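Side-chain contacts in periplasmic binding protein/LacI transcriptional regulator (Clostridium phytofermentans, PDB 3BRS), which probably binds a sugar between its two lobes and delivers it to a membrane transporter, as periplasmic binding proteins of this family do: residues Gln30-Ala33 with Lys34-Ile38; Glu48-Tyr51 with Leu52-Asn55; Glu77-Tyr80 with Asp81-Glu85; Arg149-Gly152 with Leu153-Leu157; Ser201-Gly204 with Ala205-Ile209. All coordinates share one frame; numbering follows the deposited sequence.

Overall arrangement
All five contacts are local, formed between side chains at most five residues apart, yet each takes its chemistry from its place in a two-lobed fold. Interactions 1, 2 and 3 belong to the lobe built on the sheet that contains strand 7-11, interactions 4 and 5 to the lobe built on the sheet that contains strand 133-138. Interaction 5 is largely buried; the other four are partly so. Interaction 1 finishes a helix, interactions 2 and 3 start one, and interactions 4 and 5 run along one. Interactions 2 and 3 touch through Asn55 and Lys78. A salt bridge marks interaction 4, a CH-pi contact interaction 3, and a methyl on a guanidinium interaction 5.

Interaction 1: Gln30-Ala33 with Lys34-Ile38; sequences QMAA and KEYEI
The ring of Tyr36 meets Ala32 at its edge, where the backbone O of Ala32 lies near the ring plane, 3.1 Å from Tyr36 CD1; one face carries CG of Glu35, offset toward the rim. This is the last turn of helix 20-36, which closes in a Schellman motif at Glu37 and leads into strand 39-42 of a beta-alpha-beta unit. With CG of Tyr36 anti to its carbonyl carbon (chi1 -65°), the ring lies back along the helix, and CD1 comes within 4.4 Å of Ala32 CB. The phenol OH is held from outside by Glu255 of helix 246-262, which also packs on Ala32 and Ile38 through Val254.

The same Ala32 O takes the backbone N-H of Tyr36 at 2.8 Å, so one carbonyl serves the helix and borders the ring. Beyond Tyr36, the positive phi of Glu37 (60°) turns the chain back over the helix end. Ile38 then folds onto Ala33, their CB atoms 3.9 Å apart, an apolar contact that accompanies the reversal. Its backbone N donates to Ala33 O at 2.7 Å, in the carbonyl plane and on a lone pair.

Interaction 2: Glu48-Tyr51 with Leu52-Asn55; sequences EEDY and LVQN
Asp50 and Val53 meet where a loop becomes helix 51-63, with Asp50 at the N-cap position and at the centre of an inverse gamma turn. The hydrogen bonds come first. Asp50 O is gripped twice: by Gln54 N at 3.0 Å, the straighter bond (166° at the hydrogen), and by Val53 N, which reaches it from well above the carbonyl plane. Tyr51 O continues the series by accepting from Asn55 N at 2.8 Å.

Water forms a second layer. One molecule donates to Asp50 OD1 and accepts from Leu52 N at 3.1 Å, linking the N-cap carboxylate indirectly to an N-H of the first turn. The water also sits over one face of the Tyr51 ring, offset toward its rim.

The remaining contacts are packing. The Asp50 carboxylate slants across the Val53 side chain, with OD2 only 3.1 Å from CG2, a tight carbon-oxygen contact and no hydrogen bond. Tyr51 and Leu52 point the same way and lie side by side, CE1 of the ring 3.9 Å from Leu52 CG; the tyrosine chi1 of 79° sets the ring there, with CD1 near Leu52 N. At the ring edge, near its plane, lies Asn55 ND2, 4.2 Å from Tyr51 CD1.

Two adjacent side chains tie this first turn to its neighbours. The Gln54 amide bonds to the backbone of Pro12, Ala72 and Ala74, beyond strands 7-11 and 68-71, while Asn55 ND2 bonds to Lys78 O and its side chain packs on Asp81 and Ala82 of helix 80-83.

Interaction 3: Glu77-Tyr80 with Asp81-Glu85; sequences EKTY and DAAKE
Tyr80 and Lys84 cross at about a right angle, the lysine chain passing over one face of the aromatic ring. Its CB does most of the touching: it stands 3.6 Å from the ring centroid and only 14° off the ring normal, a CH-pi contact centred over the face. Farther along the lysine, CD reaches the rim at Tyr80 CE2, 3.7 Å away. The tyrosine chi1 of 169° lays the ring beside the next turn, under Lys84 CB, and the lysine chi1 of 64° carries the chain on past Tyr80 O and CE2. The backbones of the pair are joined as well, Lys84 N donating to Tyr80 O at 3.0 Å.

Asp81 is turned the other way, back toward Lys78. Its backbone N donates to Lys78 O at 2.9 Å from well above that carbonyl's plane, and its carboxylate OD2 lies 3.1 Å from the same Lys78 O, close but without a hydrogen bond, since both are acceptors. The charged ends do not meet, for Lys78 NZ and Asp81 OD2 are 5.8 Å apart; at that distance any attraction is probably modest.

Thr79 faces inward: its CG2 touches Ala83 CB loosely, and its hydroxyl is bonded to Asp75 N, earlier in the loop. Thr79 O receives Ala83 N at 2.8 Å in a nearly straight bond. Successive backbone bonds of this kind mark the first turn of the short helix 80-83, which follows strand 68-71 in one of the two alpha/beta lobes of a periplasmic binding protein.

Interaction 4: Arg149-Gly152 with Leu153-Leu157; sequences REEG and LKIGL
Helix 144-157 carries an i to i+4 salt bridge, the classic pairing of an acid and a base one turn apart, here between Glu150 and Lys154. The two chains lie side by side and point the same way, and Lys154 NZ donates to Glu150 OE2 at 3.0 Å. The oxygen uses its anti lone pair, the one directed away from its partner OE1. That partner is engaged too, by the hydroxyl of Tyr169, so both carboxylate oxygens are held and the plane of the group is probably well fixed. Lys154 is extended beyond CG, which is anti to its carbonyl carbon (chi1 -67°) and 3.3 Å from Glu150 O, so that the chain's root lies along the glutamate backbone before its ammonium group meets the acid.

The helix is the crossover of a beta-alpha-beta unit between strands 133-138 and 164-169, and its faces differ accordingly. The Lys154 side chain touches Ile164 and Ile167 of the second strand, and Leu153 packs on Val136 of the first.

Another face turns to helix 113-127, where Glu151 and Ile155 again run alongside each other, Glu151 CG 3.9 Å from Ile155 CD1. Backbone bonds keep the spacing regular: Ile155 N meets Glu151 O at 3.0 Å, and Gly156 N meets Gly152 O at 2.8 Å, nearly straight at 167°.

Interaction 5: Ser201-Gly204 with Ala205-Ile209; sequences SATG and AARAI
Thr203 and Arg207, one turn apart on helix 199-211, form the looser, outward side of this contact, while alanines and a glycine make up its tightly packed side. The helix is the crossover of a beta-alpha-beta unit joining strands 191-196 and 219-224, and its small residues are consistent with close packing against its neighbours.

On the packed side, the methyl groups sit against backbone carbonyls of the preceding turn. Ala205 CB is 3.5 Å from Ala202 O, and Ala208 CB keeps the same 3.5 Å from Gly204 O. Beyond the helix, Ala205 and Ala206 press on Leu220 of strand 219-224, whereas Ala208 meets Tyr178 and Thr181 of helix 174-187. Backbone bonds run through this part without interruption: Ala206 N donates to Ala202 O at 2.9 Å, and Ala208 N to Gly204 O at 3.2 Å. Ser201, also buried, has its hydroxyl bonded to Asn198.

The exposed arginine behaves differently. The Arg207 chain points the same way as the Thr203 side chain and lies beside it, and the bend at Arg207 chi3 (-91°) brings the guanidinium back over the threonine. No polar bond joins the two side chains. The threonine hydroxyl instead turns back to the carbonyl of Gln199, leaving the methyl to face the arginine: CG2 is anti to the backbone N, whereas OG1 is anti to the carbonyl carbon and lies beside the N. That methyl lies over one face of the guanidinium, offset toward the rim, with Thr203 CG2 3.6 Å from Arg207 NH2 and 3.9 Å from Arg207 CZ.

Interaction 1: Gln30-Ala33 with Lys34-Ile38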
loop_
_atom_site.group_PDB
_atom_site.type_symbol
_atom_site.label_atom_id
_atom_site.label_comp_id
_atom_site.label_asym_id
_atom_site.label_seq_id
_atom_site.Cartn_x
_atom_site.Cartn_y
_atom_site.Cartn_z
ATOM N N GLN A 30 -11.364 -1.087 13.886
ATOM C CA GLN A 30 -12.593 -0.908 14.640
ATOM C C GLN A 30 -13.038 -2.196 15.311
ATOM O O GLN A 30 -13.687 -2.117 16.362
ATOM C CB GLN A 30 -13.738 -0.457 13.756
ATOM C CG GLN A 30 -13.535 0.845 13.025
ATOM C CD GLN A 30 -14.730 1.074 12.122
ATOM O OE1 GLN A 30 -15.361 0.122 11.626
ATOM N NE2 GLN A 30 -15.062 2.327 11.906
ATOM N N MET A 31 -12.709 -3.370 14.751
ATOM C CA MET A 31 -12.989 -4.620 15.480
ATOM C C MET A 31 -12.109 -4.825 16.733
ATOM O O MET A 31 -12.594 -5.125 17.833
ATOM C CB MET A 31 -12.818 -5.827 14.585
ATOM C CG MET A 31 -12.959 -7.113 15.372
ATOM S SD MET A 31 -14.641 -7.642 15.188
ATOM C CE MET A 31 -14.372 -9.071 14.130
ATOM N N ALA A 32 -10.812 -4.674 16.580
ATOM C CA ALA A 32 -9.970 -4.552 17.786
ATOM C C ALA A 32 -10.486 -3.508 18.849
ATOM O O ALA A 32 -10.539 -3.840 20.039
ATOM C CB ALA A 32 -8.502 -4.317 17.432
ATOM N N ALA A 33 -10.834 -2.271 18.451
ATOM C CA ALA A 33 -11.322 -1.242 19.420
ATOM C C ALA A 33 -12.581 -1.675 20.130
ATOM O O ALA A 33 -12.835 -1.293 21.298
ATOM C CB ALA A 33 -11.604 0.119 18.728
ATOM N N LYS A 34 -13.426 -2.356 19.368
ATOM C CA LYS A 34 -14.636 -2.995 19.901
ATOM C C LYS A 34 -14.207 -4.026 20.941
ATOM O O LYS A 34 -14.677 -4.025 22.060
ATOM C CB LYS A 34 -15.434 -3.656 18.757
ATOM C CG LYS A 34 -16.488 -4.719 19.154
ATOM C CD LYS A 34 -17.521 -4.811 18.019
ATOM C CE LYS A 34 -18.469 -5.984 18.172
ATOM N NZ LYS A 34 -19.796 -5.641 17.540
ATOM N N GLU A 35 -13.288 -4.895 20.560
ATOM C CA GLU A 35 -12.960 -6.082 21.360
ATOM C C GLU A 35 -12.271 -5.669 22.639
ATOM O O GLU A 35 -12.402 -6.331 23.669
ATOM C CB GLU A 35 -12.071 -7.009 20.516
ATOM C CG GLU A 35 -11.010 -7.843 21.257
ATOM C CD GLU A 35 -11.543 -9.145 21.848
ATOM O OE1 GLU A 35 -12.744 -9.478 21.626
ATOM O OE2 GLU A 35 -10.750 -9.837 22.549
ATOM N N TYR A 36 -11.513 -4.573 22.557
ATOM C CA TYR A 36 -10.771 -4.052 23.693
ATOM C C TYR A 36 -11.366 -2.798 24.377
ATOM O O TYR A 36 -10.748 -2.258 25.299
ATOM C CB TYR A 36 -9.327 -3.837 23.302
ATOM C CG TYR A 36 -8.597 -5.130 22.954
ATOM C CD1 TYR A 36 -8.461 -5.543 21.636
ATOM C CD2 TYR A 36 -8.027 -5.939 23.951
ATOM C CE1 TYR A 36 -7.781 -6.723 21.315
ATOM C CE2 TYR A 36 -7.347 -7.115 23.629
ATOM C CZ TYR A 36 -7.225 -7.480 22.315
ATOM O OH TYR A 36 -6.556 -8.626 21.975
ATOM N N GLU A 37 -12.557 -2.341 23.945
ATOM C CA GLU A 37 -13.191 -1.174 24.565
ATOM C C GLU A 37 -12.290 0.082 24.441
ATOM O O GLU A 37 -11.877 0.684 25.458
ATOM C CB GLU A 37 -13.443 -1.459 26.047
ATOM C CG GLU A 37 -14.392 -2.606 26.344
ATOM C CD GLU A 37 -15.325 -2.302 27.526
ATOM O OE1 GLU A 37 -14.916 -1.582 28.488
ATOM O OE2 GLU A 37 -16.477 -2.798 27.490
ATOM N N ILE A 38 -11.989 0.465 23.205
ATOM C CA ILE A 38 -11.038 1.535 22.958
ATOM C C ILE A 38 -11.825 2.676 22.325
ATOM O O ILE A 38 -12.708 2.442 21.522
ATOM C CB ILE A 38 -9.820 1.048 22.032
ATOM C CG1 ILE A 38 -8.764 0.286 22.854
ATOM C CG2 ILE A 38 -9.117 2.233 21.425
ATOM C CD1 ILE A 38 -7.930 -0.788 22.168
#

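Interaction 2: Glu48-Tyr51 with Leu52-Asn55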
loop_
_atom_site.group_PDB
_atom_site.type_symbol
_atom_site.label_atom_id
_atom_site.label_comp_id
_atom_site.label_asym_id
_atom_site.label_seq_id
_atom_site.Cartn_x
_atom_site.Cartn_y
_atom_site.Cartn_z
ATOM N N GLU A 48 -4.556 10.019 -1.295
ATOM C CA GLU A 48 -3.317 9.345 -0.806
ATOM C C GLU A 48 -2.036 10.136 -0.789
ATOM O O GLU A 48 -1.101 9.914 0.078
ATOM C CB GLU A 48 -3.081 8.044 -1.542
ATOM C CG GLU A 48 -3.701 6.874 -0.821
ATOM C CD GLU A 48 -3.357 5.504 -1.433
ATOM O OE1 GLU A 48 -2.254 5.342 -1.992
ATOM O OE2 GLU A 48 -4.167 4.537 -1.292
ATOM N N GLU A 49 -1.900 10.978 -1.792
ATOM C CA GLU A 49 -0.627 11.675 -1.968
ATOM C C GLU A 49 -0.600 13.002 -1.277
ATOM O O GLU A 49 0.416 13.707 -1.318
ATOM C CB GLU A 49 -0.271 11.872 -3.454
ATOM C CG GLU A 49 -1.069 12.952 -4.174
ATOM C CD GLU A 49 -2.376 12.449 -4.763
ATOM O OE1 GLU A 49 -2.738 12.997 -5.838
ATOM O OE2 GLU A 49 -3.022 11.506 -4.205
ATOM N N ASP A 50 -1.705 13.405 -0.646
ATOM C CA ASP A 50 -1.730 14.740 -0.058
ATOM C C ASP A 50 -0.992 14.762 1.291
ATOM O O ASP A 50 -1.537 14.964 2.369
ATOM C CB ASP A 50 -3.188 15.197 0.030
ATOM C CG ASP A 50 -3.310 16.664 0.211
ATOM O OD1 ASP A 50 -2.291 17.380 0.352
ATOM O OD2 ASP A 50 -4.469 17.153 0.210
ATOM N N TYR A 51 0.298 14.574 1.278
ATOM C CA TYR A 51 1.008 14.562 2.590
ATOM C C TYR A 51 0.898 15.898 3.372
ATOM O O TYR A 51 1.098 15.899 4.598
ATOM C CB TYR A 51 2.513 14.045 2.470
ATOM C CG TYR A 51 3.479 15.094 1.934
ATOM C CD1 TYR A 51 3.967 16.122 2.781
ATOM C CD2 TYR A 51 3.832 15.116 0.595
ATOM C CE1 TYR A 51 4.836 17.158 2.329
ATOM C CE2 TYR A 51 4.685 16.190 0.111
ATOM C CZ TYR A 51 5.167 17.168 1.009
ATOM O OH TYR A 51 6.018 18.171 0.644
ATOM N N LEU A 52 0.550 17.015 2.719
ATOM C CA LEU A 52 0.690 18.301 3.402
ATOM C C LEU A 52 -0.531 18.396 4.349
ATOM O O LEU A 52 -0.500 18.935 5.493
ATOM C CB LEU A 52 0.687 19.445 2.360
ATOM C CG LEU A 52 2.094 19.844 1.840
ATOM C CD1 LEU A 52 2.172 20.799 0.658
ATOM C CD2 LEU A 52 2.813 20.467 2.979
ATOM N N VAL A 53 -1.579 17.735 3.863
ATOM C CA VAL A 53 -2.862 17.710 4.506
ATOM C C VAL A 53 -2.829 16.654 5.540
ATOM O O VAL A 53 -3.416 16.827 6.620
ATOM C CB VAL A 53 -3.989 17.530 3.515
ATOM C CG1 VAL A 53 -5.281 17.168 4.216
ATOM C CG2 VAL A 53 -4.265 18.891 2.799
ATOM N N GLN A 54 -2.153 15.576 5.237
ATOM C CA GLN A 54 -1.899 14.543 6.292
ATOM C C GLN A 54 -1.077 15.036 7.454
ATOM O O GLN A 54 -1.389 14.773 8.619
ATOM C CB GLN A 54 -1.216 13.288 5.736
ATOM C CG GLN A 54 -1.592 12.080 6.636
ATOM C CD GLN A 54 -0.776 10.816 6.345
ATOM O OE1 GLN A 54 0.491 10.863 6.056
ATOM N NE2 GLN A 54 -1.505 9.660 6.323
ATOM N N ASN A 55 -0.039 15.820 7.146
ATOM C CA ASN A 55 0.714 16.530 8.210
ATOM C C ASN A 55 -0.116 17.484 9.070
ATOM O O ASN A 55 0.039 17.567 10.308
ATOM C CB ASN A 55 1.876 17.291 7.599
ATOM C CG ASN A 55 3.033 16.361 7.197
ATOM O OD1 ASN A 55 2.938 15.121 7.205
ATOM N ND2 ASN A 55 4.114 16.963 6.887
HETATM O O HOH W 1 0.465 17.660 -0.265
#

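Interaction 3: Glu77-Tyr80 with Asp81-Glu85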
loop_
_atom_site.group_PDB
_atom_site.type_symbol
_atom_site.label_atom_id
_atom_site.label_comp_id
_atom_site.label_asym_id
_atom_site.label_seq_id
_atom_site.Cartn_x
_atom_site.Cartn_y
_atom_site.Cartn_z
ATOM N N GLU A 77 9.811 10.538 3.289
ATOM C CA GLU A 77 10.660 11.593 3.946
ATOM C C GLU A 77 9.950 12.784 4.655
ATOM O O GLU A 77 10.484 13.345 5.614
ATOM C CB GLU A 77 11.606 12.093 2.884
ATOM C CG GLU A 77 12.584 10.976 2.446
ATOM C CD GLU A 77 13.322 11.281 1.171
ATOM O OE1 GLU A 77 14.384 10.660 0.942
ATOM O OE2 GLU A 77 12.836 12.121 0.381
ATOM N N LYS A 78 8.729 13.144 4.222
ATOM C CA LYS A 78 8.123 14.444 4.612
ATOM C C LYS A 78 7.064 14.381 5.651
ATOM O O LYS A 78 6.860 15.383 6.354
ATOM C CB LYS A 78 7.592 15.197 3.390
ATOM C CG LYS A 78 8.410 14.785 2.097
ATOM C CD LYS A 78 8.684 15.899 1.254
ATOM C CE LYS A 78 9.895 16.530 1.819
ATOM N NZ LYS A 78 10.748 16.948 0.628
ATOM N N THR A 79 6.428 13.199 5.792
ATOM C CA THR A 79 5.531 12.904 6.894
ATOM C C THR A 79 6.134 13.219 8.336
ATOM O O THR A 79 5.471 13.698 9.262
ATOM C CB THR A 79 5.075 11.408 6.769
ATOM O OG1 THR A 79 4.333 11.268 5.591
ATOM C CG2 THR A 79 4.144 11.059 7.898
ATOM N N TYR A 80 7.406 12.905 8.464
ATOM C CA TYR A 80 8.176 13.109 9.655
ATOM C C TYR A 80 8.115 14.603 9.962
ATOM O O TYR A 80 8.189 14.975 11.078
ATOM C CB TYR A 80 9.612 12.631 9.397
ATOM C CG TYR A 80 10.624 13.013 10.476
ATOM C CD1 TYR A 80 10.869 12.162 11.526
ATOM C CD2 TYR A 80 11.383 14.221 10.401
ATOM C CE1 TYR A 80 11.787 12.458 12.555
ATOM C CE2 TYR A 80 12.341 14.529 11.451
ATOM C CZ TYR A 80 12.496 13.641 12.505
ATOM O OH TYR A 80 13.369 13.893 13.515
ATOM N N ASP A 81 7.971 15.473 8.979
ATOM C CA ASP A 81 7.939 16.895 9.342
ATOM C C ASP A 81 6.886 17.149 10.410
ATOM O O ASP A 81 6.942 18.151 11.139
ATOM C CB ASP A 81 7.637 17.779 8.112
ATOM C CG ASP A 81 8.784 17.767 7.105
ATOM O OD1 ASP A 81 9.922 17.512 7.561
ATOM O OD2 ASP A 81 8.563 17.988 5.891
ATOM N N ALA A 82 5.889 16.278 10.477
ATOM C CA ALA A 82 4.811 16.554 11.389
ATOM C C ALA A 82 4.841 15.444 12.398
ATOM O O ALA A 82 4.629 15.706 13.581
ATOM C CB ALA A 82 3.480 16.644 10.671
ATOM N N ALA A 83 5.107 14.223 11.943
ATOM C CA ALA A 83 5.129 13.082 12.909
ATOM C C ALA A 83 6.295 13.060 13.937
ATOM O O ALA A 83 6.192 12.372 14.984
ATOM C CB ALA A 83 4.958 11.734 12.234
ATOM N N LYS A 84 7.329 13.878 13.689
ATOM C CA LYS A 84 8.440 14.033 14.628
ATOM C C LYS A 84 7.962 14.648 15.944
ATOM O O LYS A 84 8.626 14.475 16.974
ATOM C CB LYS A 84 9.545 14.932 14.038
ATOM C CG LYS A 84 9.143 16.301 13.784
ATOM C CD LYS A 84 10.304 17.044 13.141
ATOM C CE LYS A 84 10.265 18.463 13.565
ATOM N NZ LYS A 84 10.554 19.412 12.438
ATOM N N GLU A 85 6.820 15.329 15.921
ATOM C CA GLU A 85 6.234 16.018 17.111
ATOM C C GLU A 85 5.378 15.100 17.963
ATOM O O GLU A 85 5.018 15.474 19.052
ATOM C CB GLU A 85 5.365 17.173 16.647
ATOM C CG GLU A 85 6.048 18.195 15.736
ATOM C CD GLU A 85 7.242 18.894 16.440
ATOM O OE1 GLU A 85 7.375 18.722 17.676
ATOM O OE2 GLU A 85 8.035 19.622 15.767
#

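Interaction 4: Arg149-Gly152 with Leu153-Leu157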
loop_
_atom_site.group_PDB
_atom_site.type_symbol
_atom_site.label_atom_id
_atom_site.label_comp_id
_atom_site.label_asym_id
_atom_site.label_seq_id
_atom_site.Cartn_x
_atom_site.Cartn_y
_atom_site.Cartn_z
ATOM N N ARG A 149 7.759 -2.059 -3.295
ATOM C CA ARG A 149 7.131 -2.828 -4.379
ATOM C C ARG A 149 7.862 -2.806 -5.714
ATOM O O ARG A 149 8.045 -3.883 -6.347
ATOM C CB ARG A 149 5.682 -2.394 -4.532
ATOM C CG ARG A 149 4.839 -2.984 -3.349
ATOM C CD ARG A 149 3.401 -2.625 -3.414
ATOM N NE ARG A 149 2.835 -2.713 -2.077
ATOM C CZ ARG A 149 1.624 -2.233 -1.772
ATOM N NH1 ARG A 149 0.814 -1.669 -2.733
ATOM N NH2 ARG A 149 1.231 -2.296 -0.508
ATOM N N GLU A 150 8.328 -1.606 -6.116
ATOM C CA GLU A 150 9.015 -1.437 -7.378
ATOM C C GLU A 150 10.453 -2.037 -7.271
ATOM O O GLU A 150 10.933 -2.639 -8.198
ATOM C CB GLU A 150 9.066 0.061 -7.748
ATOM C CG GLU A 150 9.960 0.361 -8.955
ATOM C CD GLU A 150 9.967 1.834 -9.190
ATOM O OE1 GLU A 150 8.906 2.450 -8.908
ATOM O OE2 GLU A 150 10.983 2.402 -9.600
ATOM N N GLU A 151 11.100 -1.843 -6.133
ATOM C CA GLU A 151 12.407 -2.488 -5.803
ATOM C C GLU A 151 12.342 -3.965 -5.782
ATOM O O GLU A 151 13.131 -4.672 -6.492
ATOM C CB GLU A 151 12.865 -1.995 -4.421
ATOM C CG GLU A 151 14.233 -2.533 -3.950
ATOM C CD GLU A 151 14.485 -2.256 -2.437
ATOM O OE1 GLU A 151 13.949 -1.210 -1.907
ATOM O OE2 GLU A 151 15.231 -3.059 -1.788
ATOM N N GLY A 152 11.365 -4.481 -5.032
ATOM C CA GLY A 152 10.994 -5.921 -5.112
ATOM C C GLY A 152 10.812 -6.408 -6.487
ATOM O O GLY A 152 11.431 -7.373 -6.880
ATOM N N LEU A 153 9.906 -5.773 -7.242
ATOM C CA LEU A 153 9.672 -6.124 -8.623
ATOM C C LEU A 153 10.928 -6.388 -9.486
ATOM O O LEU A 153 10.986 -7.384 -10.157
ATOM C CB LEU A 153 8.828 -5.039 -9.296
ATOM C CG LEU A 153 8.368 -5.256 -10.782
ATOM C CD1 LEU A 153 7.445 -6.468 -10.935
ATOM C CD2 LEU A 153 7.661 -4.000 -11.294
ATOM N N LYS A 154 11.866 -5.427 -9.485
ATOM C CA LYS A 154 13.063 -5.409 -10.229
ATOM C C LYS A 154 14.011 -6.506 -9.747
ATOM O O LYS A 154 14.535 -7.265 -10.535
ATOM C CB LYS A 154 13.726 -4.034 -10.103
ATOM C CG LYS A 154 12.981 -2.948 -10.738
ATOM C CD LYS A 154 13.771 -1.631 -10.707
ATOM C CE LYS A 154 12.935 -0.535 -11.437
ATOM N NZ LYS A 154 13.186 0.858 -10.933
ATOM N N ILE A 155 14.188 -6.630 -8.448
ATOM C CA ILE A 155 14.813 -7.829 -7.877
ATOM C C ILE A 155 14.232 -9.145 -8.346
ATOM O O ILE A 155 14.978 -10.029 -8.817
ATOM C CB ILE A 155 14.855 -7.801 -6.316
ATOM C CG1 ILE A 155 15.619 -6.533 -5.812
ATOM C CG2 ILE A 155 15.532 -9.084 -5.791
ATOM C CD1 ILE A 155 15.349 -6.214 -4.278
ATOM N N GLY A 156 12.931 -9.334 -8.255
ATOM C CA GLY A 156 12.414 -10.629 -8.721
ATOM C C GLY A 156 12.571 -10.814 -10.246
ATOM O O GLY A 156 12.412 -11.964 -10.749
ATOM N N LEU A 157 12.890 -9.746 -10.993
ATOM C CA LEU A 157 13.046 -9.897 -12.490
ATOM C C LEU A 157 14.482 -10.283 -12.879
ATOM O O LEU A 157 14.704 -10.799 -13.991
ATOM C CB LEU A 157 12.591 -8.670 -13.273
ATOM C CG LEU A 157 11.071 -8.451 -13.474
ATOM C CD1 LEU A 157 10.649 -6.953 -13.634
ATOM C CD2 LEU A 157 10.528 -9.262 -14.620
#

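Interaction 5: Ser201-Gly204 with Ala205-Ile209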
loop_
_atom_site.group_PDB
_atom_site.type_symbol
_atom_site.label_atom_id
_atom_site.label_comp_id
_atom_site.label_asym_id
_atom_site.label_seq_id
_atom_site.Cartn_x
_atom_site.Cartn_y
_atom_site.Cartn_z
ATOM N N SER A 201 -4.024 1.221 -9.374
ATOM C CA SER A 201 -3.146 1.040 -10.520
ATOM C C SER A 201 -3.638 -0.102 -11.296
ATOM O O SER A 201 -3.747 -0.009 -12.495
ATOM C CB SER A 201 -1.729 0.619 -10.038
ATOM O OG SER A 201 -0.884 1.677 -9.593
ATOM N N ALA A 202 -3.859 -1.252 -10.640
ATOM C CA ALA A 202 -4.331 -2.466 -11.360
ATOM C C ALA A 202 -5.643 -2.314 -11.958
ATOM O O ALA A 202 -5.805 -2.672 -13.083
ATOM C CB ALA A 202 -4.344 -3.702 -10.458
ATOM N N THR A 203 -6.631 -1.814 -11.213
ATOM C CA THR A 203 -7.944 -1.610 -11.750
ATOM C C THR A 203 -7.943 -0.692 -12.975
ATOM O O THR A 203 -8.616 -0.986 -13.895
ATOM C CB THR A 203 -8.832 -0.930 -10.737
ATOM O OG1 THR A 203 -8.798 -1.662 -9.514
ATOM C CG2 THR A 203 -10.276 -0.878 -11.246
ATOM N N GLY A 204 -7.238 0.443 -12.969
ATOM C CA GLY A 204 -7.238 1.283 -14.113
ATOM C C GLY A 204 -6.603 0.641 -15.308
ATOM O O GLY A 204 -7.142 0.806 -16.406
ATOM N N ALA A 205 -5.492 -0.119 -15.093
ATOM C CA ALA A 205 -4.863 -0.934 -16.182
ATOM C C ALA A 205 -5.788 -1.976 -16.734
ATOM O O ALA A 205 -5.770 -2.188 -17.939
ATOM C CB ALA A 205 -3.602 -1.651 -15.659
ATOM N N ALA A 206 -6.567 -2.665 -15.872
ATOM C CA ALA A 206 -7.418 -3.748 -16.446
ATOM C C ALA A 206 -8.504 -3.107 -17.285
ATOM O O ALA A 206 -8.815 -3.623 -18.314
ATOM C CB ALA A 206 -8.049 -4.534 -15.341
ATOM N N ARG A 207 -9.102 -1.982 -16.859
ATOM C CA ARG A 207 -10.120 -1.338 -17.734
ATOM C C ARG A 207 -9.607 -0.904 -19.109
ATOM O O ARG A 207 -10.240 -1.153 -20.148
ATOM C CB ARG A 207 -10.730 -0.121 -17.072
ATOM C CG ARG A 207 -11.295 -0.501 -15.783
ATOM C CD ARG A 207 -12.401 0.395 -15.447
ATOM N NE ARG A 207 -11.973 1.543 -14.681
ATOM C CZ ARG A 207 -12.286 1.737 -13.404
ATOM N NH1 ARG A 207 -11.892 2.836 -12.797
ATOM N NH2 ARG A 207 -13.011 0.843 -12.743
ATOM N N ALA A 208 -8.468 -0.230 -19.079
ATOM C CA ALA A 208 -7.820 0.290 -20.250
ATOM C C ALA A 208 -7.484 -0.854 -21.186
ATOM O O ALA A 208 -7.818 -0.803 -22.372
ATOM C CB ALA A 208 -6.551 1.073 -19.852
ATOM N N ILE A 209 -6.918 -1.910 -20.652
ATOM C CA ILE A 209 -6.589 -3.108 -21.463
ATOM C C ILE A 209 -7.882 -3.691 -22.063
ATOM O O ILE A 209 -7.880 -4.239 -23.149
ATOM C CB ILE A 209 -5.850 -4.202 -20.574
ATOM C CG1 ILE A 209 -4.358 -3.930 -20.385
ATOM C CG2 ILE A 209 -6.007 -5.638 -21.107
ATOM C CD1 ILE A 209 -3.775 -4.703 -19.163
#